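Local coordinates for protein imidazolonepropionase (Unidentified, PDB 2Q09) that hydrolyses the ring carbon-nitrogen bond of imidazolone-5-propanoate to give N-formimidoyl-L-glutamate, the third step of histidine degradation, at an iron-containing active site, at residues A[265-269]-A[296-301]; A[327-333]-A[385-390]. One frame throughout, in Å; residues are numbered along the deposited sequence.

Both contacts belong to the metal-dependent amidohydrolase fold, a TIM-like barrel, and come in series along the chain: interaction 1 closes before interaction 2 opens. Their centres lie about 21 Å apart and their nearest atoms about 11 Å, so they do not touch. Interaction 1 joins the loop after barrel strand 262-265 to the loop that runs from helix 288-293 into helix 302-307, and its H265 belongs to the inhibitor pocket. Interaction 2 sets the start of helix 328-339 against the short helix 385-388, which follows strand 375-378. One therefore borders the active site, whereas the other joins helices, its S327 side chain about 11 Å from that of the iron ligand D317.

Interaction 1: A[265-269]-A[296-301]; sequences HLEYL and ETKLPP
E267 and P300 bring the two loops together, their CA atoms 3.9 Å apart, where the type I turn L266-L269 meets the prolines that lead into helix 302-307. This is the tight part. The E267 side chain runs beside the P300 ring, both pointing the same way, and E267 CG lies 3.1 Å from K298 O. The bend at chi2 (67°) keeps the carboxylate beside the ring, E267 OE2 lying 3.9 Å from P300 CG. P301 fills the next position: its CD sits 3.2 Å from L266 O, the same oxygen that accepts the turn bond from L269 N, and its CG meets L269 CB at 3.8 Å, the two side chains crossing at about a right angle. I274 of helix 271-280 touches both L269 and P301.

Toward solvent the contact becomes looser. The exposed K298 passes over one face of the Y268 ring, a CH-pi contact with K298 CG 3.9 Å from the centroid and offset toward the rim. Bends at chi2 and chi4 turn its NZ back to a weak hydrogen bond with E267 O. E296 OE2 accepts from T297 N above the carboxylate plane and from K298 N through its anti lone pair, fixing the start of the 296-301 loop.

H265, just before the turn at the end of strand 262-265, touches the bound inhibitor and meets the ring of the iron ligand H242, so the turn is joined through H265 to the active site. The join rests on carbon-to-carbonyl and ring contacts, with a single weak hydrogen bond across it. K298 O, against E267 CG, is buried with no hydrogen-bond partner, the prolines bring no N-H to the join, and shape rather than strong polar bonding probably holds the loops in place.

Interaction 2: A[327-333]-A[385-390]; sequences SLRMAMN and ELSYLI
R329, I390 and the S387-N333 pair carry this contact between the first turns of helix 328-339 and the short, weakly bonded helix at about 385-388 with its exit. R329 has the largest buried surface. Its chain leaves the helix with CG beside the backbone N, runs extended through chi2 and bends at chi3 (66°), bringing the guanidinium alongside the carbonyls of the 385-388 helix. R329 NE donates to L386 O at 2.9 Å, in the carbonyl plane on a lone pair, though tilted 18° from the guanidinium plane. R329 NH2 adds a weak bond to E385 O, near the plane at the edge, and lies 2.8 Å from L389 O at an angle too poor for a hydrogen bond. L386 CD2 rests on one guanidinium face, offset toward the rim. NH2 also bonds Q394, which in turn weakly binds E385 OE1.

I390 inserts its CD1 against the opening turn of the longer helix, 3.3 Å from R329 O and against R329 CB, while CG2 approaches the backbone N and CB of M330. That helix start is capped: S327 OG accepts from M330 N and is bonded to E133 as well.

One turn on, the CA atoms of N333 and S387 come within 4.9 Å. With CG anti to the backbone N (chi1 -176°), N333 brings ND2 to two carbonyls, weakly bonding Y388 O at 3.1 Å and S387 O at 3.2 Å. Nearby, CE of selenomethionine M332 meets S387 OG at 3.4 Å.

W378 touches both R329 and L386, tying helix 328-339 to the segment after strand 375-378. R329 and N333 thus serve the carbonyls of residues 385-388, NE to L386 O being the one bond not weak; these oxygens probably help accommodate the arginine's positive charge.

Interaction 1: A[265-269]-A[296-301]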
loop_
_atom_site.group_PDB
_atom_site.type_symbol
_atom_site.label_atom_id
_atom_site.label_comp_id
_atom_site.label_asym_id
_atom_site.label_seq_id
_atom_site.Cartn_x
_atom_site.Cartn_y
_atom_site.Cartn_z
ATOM N N HIS A 265 6.791 3.010 7.997
ATOM C CA HIS A 265 7.954 3.913 8.056
ATOM C C HIS A 265 9.000 3.260 8.956
ATOM O O HIS A 265 9.947 2.649 8.462
ATOM C CB HIS A 265 7.574 5.307 8.562
ATOM C CG HIS A 265 6.968 6.178 7.505
ATOM N ND1 HIS A 265 7.655 6.545 6.366
ATOM C CD2 HIS A 265 5.740 6.739 7.406
ATOM C CE1 HIS A 265 6.874 7.297 5.609
ATOM N NE2 HIS A 265 5.708 7.428 6.215
ATOM N N LEU A 266 8.843 3.400 10.272
ATOM C CA LEU A 266 9.729 2.741 11.226
ATOM C C LEU A 266 11.209 3.120 11.286
ATOM O O LEU A 266 12.003 2.359 11.840
ATOM C CB LEU A 266 9.622 1.226 11.014
ATOM C CG LEU A 266 8.295 0.499 11.276
ATOM C CD1 LEU A 266 7.100 1.385 10.977
ATOM C CD2 LEU A 266 8.252 -0.755 10.430
ATOM N N GLU A 267 11.598 4.266 10.735
ATOM C CA GLU A 267 13.006 4.661 10.785
ATOM C C GLU A 267 13.572 4.548 12.206
ATOM O O GLU A 267 14.705 4.104 12.399
ATOM C CB GLU A 267 13.193 6.104 10.296
ATOM C CG GLU A 267 13.308 6.296 8.780
ATOM C CD GLU A 267 12.035 5.968 8.040
ATOM O OE1 GLU A 267 10.959 6.018 8.665
ATOM O OE2 GLU A 267 12.109 5.678 6.827
ATOM N N TYR A 268 12.773 4.946 13.194
ATOM C CA TYR A 268 13.195 4.923 14.597
ATOM C C TYR A 268 12.632 3.791 15.455
ATOM O O TYR A 268 12.542 3.921 16.676
ATOM C CB TYR A 268 12.846 6.265 15.250
ATOM C CG TYR A 268 13.663 7.427 14.733
ATOM C CD1 TYR A 268 14.874 7.772 15.330
ATOM C CD2 TYR A 268 13.250 8.156 13.616
ATOM C CE1 TYR A 268 15.658 8.819 14.827
ATOM C CE2 TYR A 268 14.020 9.197 13.104
ATOM C CZ TYR A 268 15.223 9.524 13.715
ATOM O OH TYR A 268 15.997 10.546 13.211
ATOM N N LEU A 269 12.259 2.680 14.835
ATOM C CA LEU A 269 11.716 1.554 15.589
ATOM C C LEU A 269 12.803 0.953 16.483
ATOM O O LEU A 269 13.954 0.820 16.070
ATOM C CB LEU A 269 11.179 0.491 14.633
ATOM C CG LEU A 269 10.567 -0.781 15.226
ATOM C CD1 LEU A 269 9.302 -0.448 16.003
ATOM C CD2 LEU A 269 10.248 -1.750 14.093
ATOM N N GLU A 296 16.595 11.514 4.307
ATOM C CA GLU A 296 16.789 11.003 5.656
ATOM C C GLU A 296 18.092 10.214 5.736
ATOM O O GLU A 296 18.596 9.730 4.718
ATOM C CB GLU A 296 15.600 10.108 6.030
ATOM C CG GLU A 296 15.689 9.467 7.407
ATOM C CD GLU A 296 15.726 10.485 8.529
ATOM O OE1 GLU A 296 14.737 11.231 8.690
ATOM O OE2 GLU A 296 16.744 10.532 9.250
ATOM N N THR A 297 18.645 10.091 6.938
ATOM C CA THR A 297 19.877 9.339 7.112
ATOM C C THR A 297 19.709 8.200 8.109
ATOM O O THR A 297 20.559 7.323 8.199
ATOM C CB THR A 297 21.038 10.256 7.556
ATOM O OG1 THR A 297 20.633 11.022 8.697
ATOM C CG2 THR A 297 21.425 11.209 6.422
ATOM N N LYS A 298 18.604 8.215 8.847
ATOM C CA LYS A 298 18.324 7.162 9.823
ATOM C C LYS A 298 17.561 6.040 9.128
ATOM O O LYS A 298 16.404 6.201 8.746
ATOM C CB LYS A 298 17.495 7.718 10.980
ATOM C CG LYS A 298 17.299 6.752 12.145
ATOM C CD LYS A 298 18.627 6.281 12.710
ATOM C CE LYS A 298 18.454 5.736 14.111
ATOM N NZ LYS A 298 17.212 4.932 14.227
ATOM N N LEU A 299 18.227 4.905 8.959
ATOM C CA LEU A 299 17.633 3.748 8.290
ATOM C C LEU A 299 16.757 2.905 9.209
ATOM O O LEU A 299 17.033 2.780 10.396
ATOM C CB LEU A 299 18.742 2.862 7.734
ATOM C CG LEU A 299 19.659 3.481 6.680
ATOM C CD1 LEU A 299 21.088 3.023 6.907
ATOM C CD2 LEU A 299 19.182 3.103 5.297
ATOM N N PRO A 300 15.671 2.340 8.667
ATOM C CA PRO A 300 14.770 1.500 9.463
ATOM C C PRO A 300 15.606 0.295 9.904
ATOM O O PRO A 300 16.541 -0.102 9.214
ATOM C CB PRO A 300 13.683 1.100 8.467
ATOM C CG PRO A 300 13.674 2.214 7.483
ATOM C CD PRO A 300 15.167 2.486 7.296
ATOM N N PRO A 301 15.308 -0.286 11.073
ATOM C CA PRO A 301 16.064 -1.440 11.571
ATOM C C PRO A 301 15.802 -2.749 10.817
ATOM O O PRO A 301 15.320 -3.735 11.390
ATOM C CB PRO A 301 15.632 -1.517 13.037
ATOM C CG PRO A 301 14.183 -1.137 12.945
ATOM C CD PRO A 301 14.214 0.053 12.000
#

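Interaction 2: A[327-333]-A[385-390]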
loop_
_atom_site.group_PDB
_atom_site.type_symbol
_atom_site.label_atom_id
_atom_site.label_comp_id
_atom_site.label_asym_id
_atom_site.label_seq_id
_atom_site.Cartn_x
_atom_site.Cartn_y
_atom_site.Cartn_z
ATOM N N SER A 327 5.263 4.892 -8.654
ATOM C CA SER A 327 5.879 3.663 -9.115
ATOM C C SER A 327 6.118 2.734 -7.929
ATOM O O SER A 327 6.803 3.100 -6.968
ATOM C CB SER A 327 7.218 3.964 -9.793
ATOM O OG SER A 327 7.839 2.766 -10.228
ATOM N N LEU A 328 5.547 1.537 -7.985
ATOM C CA LEU A 328 5.757 0.572 -6.915
ATOM C C LEU A 328 7.111 -0.090 -7.148
ATOM O O LEU A 328 7.871 -0.335 -6.215
ATOM C CB LEU A 328 4.669 -0.506 -6.907
ATOM C CG LEU A 328 4.925 -1.651 -5.916
ATOM C CD1 LEU A 328 4.993 -1.097 -4.494
ATOM C CD2 LEU A 328 3.820 -2.697 -6.026
ATOM N N ARG A 329 7.404 -0.381 -8.409
ATOM C CA ARG A 329 8.667 -1.026 -8.738
ATOM C C ARG A 329 9.886 -0.179 -8.398
ATOM O O ARG A 329 10.925 -0.718 -8.023
ATOM C CB ARG A 329 8.674 -1.457 -10.207
ATOM C CG ARG A 329 7.684 -2.606 -10.445
ATOM C CD ARG A 329 7.644 -3.077 -11.885
ATOM N NE ARG A 329 8.903 -3.683 -12.300
ATOM C CZ ARG A 329 9.104 -4.207 -13.505
ATOM N NH1 ARG A 329 8.120 -4.199 -14.397
ATOM N NH2 ARG A 329 10.280 -4.721 -13.833
HETATM N N MSE A 330 9.764 1.142 -8.501
HETATM C CA MSE A 330 10.884 2.018 -8.159
HETATM C C MSE A 330 11.099 1.849 -6.652
HETATM O O MSE A 330 12.229 1.852 -6.156
HETATM C CB MSE A 330 10.549 3.478 -8.472
HETATM C CG MSE A 330 11.684 4.455 -8.208
HETATM SE SE MSE A 330 13.182 4.212 -9.451
HETATM C CE MSE A 330 14.502 3.538 -8.220
ATOM N N ALA A 331 10.000 1.689 -5.924
ATOM C CA ALA A 331 10.079 1.511 -4.478
ATOM C C ALA A 331 10.805 0.209 -4.150
ATOM O O ALA A 331 11.568 0.128 -3.183
ATOM C CB ALA A 331 8.677 1.495 -3.866
HETATM N N MSE A 332 10.549 -0.818 -4.951
HETATM C CA MSE A 332 11.196 -2.113 -4.749
HETATM C C MSE A 332 12.702 -1.958 -4.980
HETATM O O MSE A 332 13.525 -2.486 -4.223
HETATM C CB MSE A 332 10.616 -3.140 -5.724
HETATM C CG MSE A 332 9.135 -3.443 -5.470
HETATM SE SE MSE A 332 8.307 -4.447 -6.888
HETATM C CE MSE A 332 9.088 -6.210 -6.445
ATOM N N ASN A 333 13.053 -1.241 -6.043
ATOM C CA ASN A 333 14.454 -1.002 -6.374
ATOM C C ASN A 333 15.124 -0.235 -5.230
ATOM O O ASN A 333 16.250 -0.538 -4.836
ATOM C CB ASN A 333 14.544 -0.210 -7.680
ATOM C CG ASN A 333 15.966 -0.005 -8.153
ATOM O OD1 ASN A 333 16.717 0.797 -7.589
ATOM N ND2 ASN A 333 16.349 -0.739 -9.196
ATOM N N GLU A 385 14.135 -9.620 -11.832
ATOM C CA GLU A 385 14.128 -8.449 -12.695
ATOM C C GLU A 385 13.053 -7.412 -12.341
ATOM O O GLU A 385 13.178 -6.237 -12.696
ATOM C CB GLU A 385 13.974 -8.865 -14.163
ATOM C CG GLU A 385 13.941 -7.662 -15.092
ATOM C CD GLU A 385 14.270 -7.997 -16.532
ATOM O OE1 GLU A 385 14.248 -7.065 -17.356
ATOM O OE2 GLU A 385 14.553 -9.175 -16.846
ATOM N N LEU A 386 12.010 -7.827 -11.629
ATOM C CA LEU A 386 10.941 -6.893 -11.279
ATOM C C LEU A 386 11.404 -5.775 -10.344
ATOM O O LEU A 386 10.875 -4.667 -10.396
ATOM C CB LEU A 386 9.760 -7.647 -10.665
ATOM C CG LEU A 386 9.169 -8.707 -11.598
ATOM C CD1 LEU A 386 7.904 -9.303 -10.983
ATOM C CD2 LEU A 386 8.853 -8.087 -12.940
ATOM N N SER A 387 12.387 -6.071 -9.497
ATOM C CA SER A 387 12.954 -5.082 -8.576
ATOM C C SER A 387 14.128 -4.359 -9.241
ATOM O O SER A 387 14.583 -3.320 -8.755
ATOM C CB SER A 387 13.492 -5.762 -7.300
ATOM O OG SER A 387 12.470 -6.389 -6.555
ATOM N N TYR A 388 14.619 -4.920 -10.343
ATOM C CA TYR A 388 15.791 -4.390 -11.029
ATOM C C TYR A 388 15.551 -3.350 -12.124
ATOM O O TYR A 388 15.908 -2.179 -11.955
ATOM C CB TYR A 388 16.599 -5.554 -11.617
ATOM C CG TYR A 388 18.012 -5.186 -11.999
ATOM C CD1 TYR A 388 18.989 -5.015 -11.021
ATOM C CD2 TYR A 388 18.373 -4.992 -13.332
ATOM C CE1 TYR A 388 20.299 -4.665 -11.360
ATOM C CE2 TYR A 388 19.670 -4.639 -13.682
ATOM C CZ TYR A 388 20.627 -4.480 -12.694
ATOM O OH TYR A 388 21.910 -4.130 -13.040
ATOM N N LEU A 389 14.978 -3.783 -13.248
ATOM C CA LEU A 389 14.718 -2.900 -14.382
ATOM C C LEU A 389 13.390 -2.186 -14.181
ATOM O O LEU A 389 12.329 -2.819 -14.190
ATOM C CB LEU A 389 14.672 -3.708 -15.684
ATOM C CG LEU A 389 14.492 -2.870 -16.950
ATOM C CD1 LEU A 389 15.686 -1.958 -17.143
ATOM C CD2 LEU A 389 14.334 -3.797 -18.140
ATOM N N ILE A 390 13.459 -0.865 -14.044
ATOM C CA ILE A 390 12.276 -0.051 -13.783
ATOM C C ILE A 390 11.833 0.857 -14.924
ATOM O O ILE A 390 12.650 1.283 -15.730
ATOM C CB ILE A 390 12.535 0.841 -12.537
ATOM C CG1 ILE A 390 13.184 0.011 -11.414
ATOM C CG2 ILE A 390 11.246 1.496 -12.068
ATOM C CD1 ILE A 390 12.341 -1.150 -10.924
#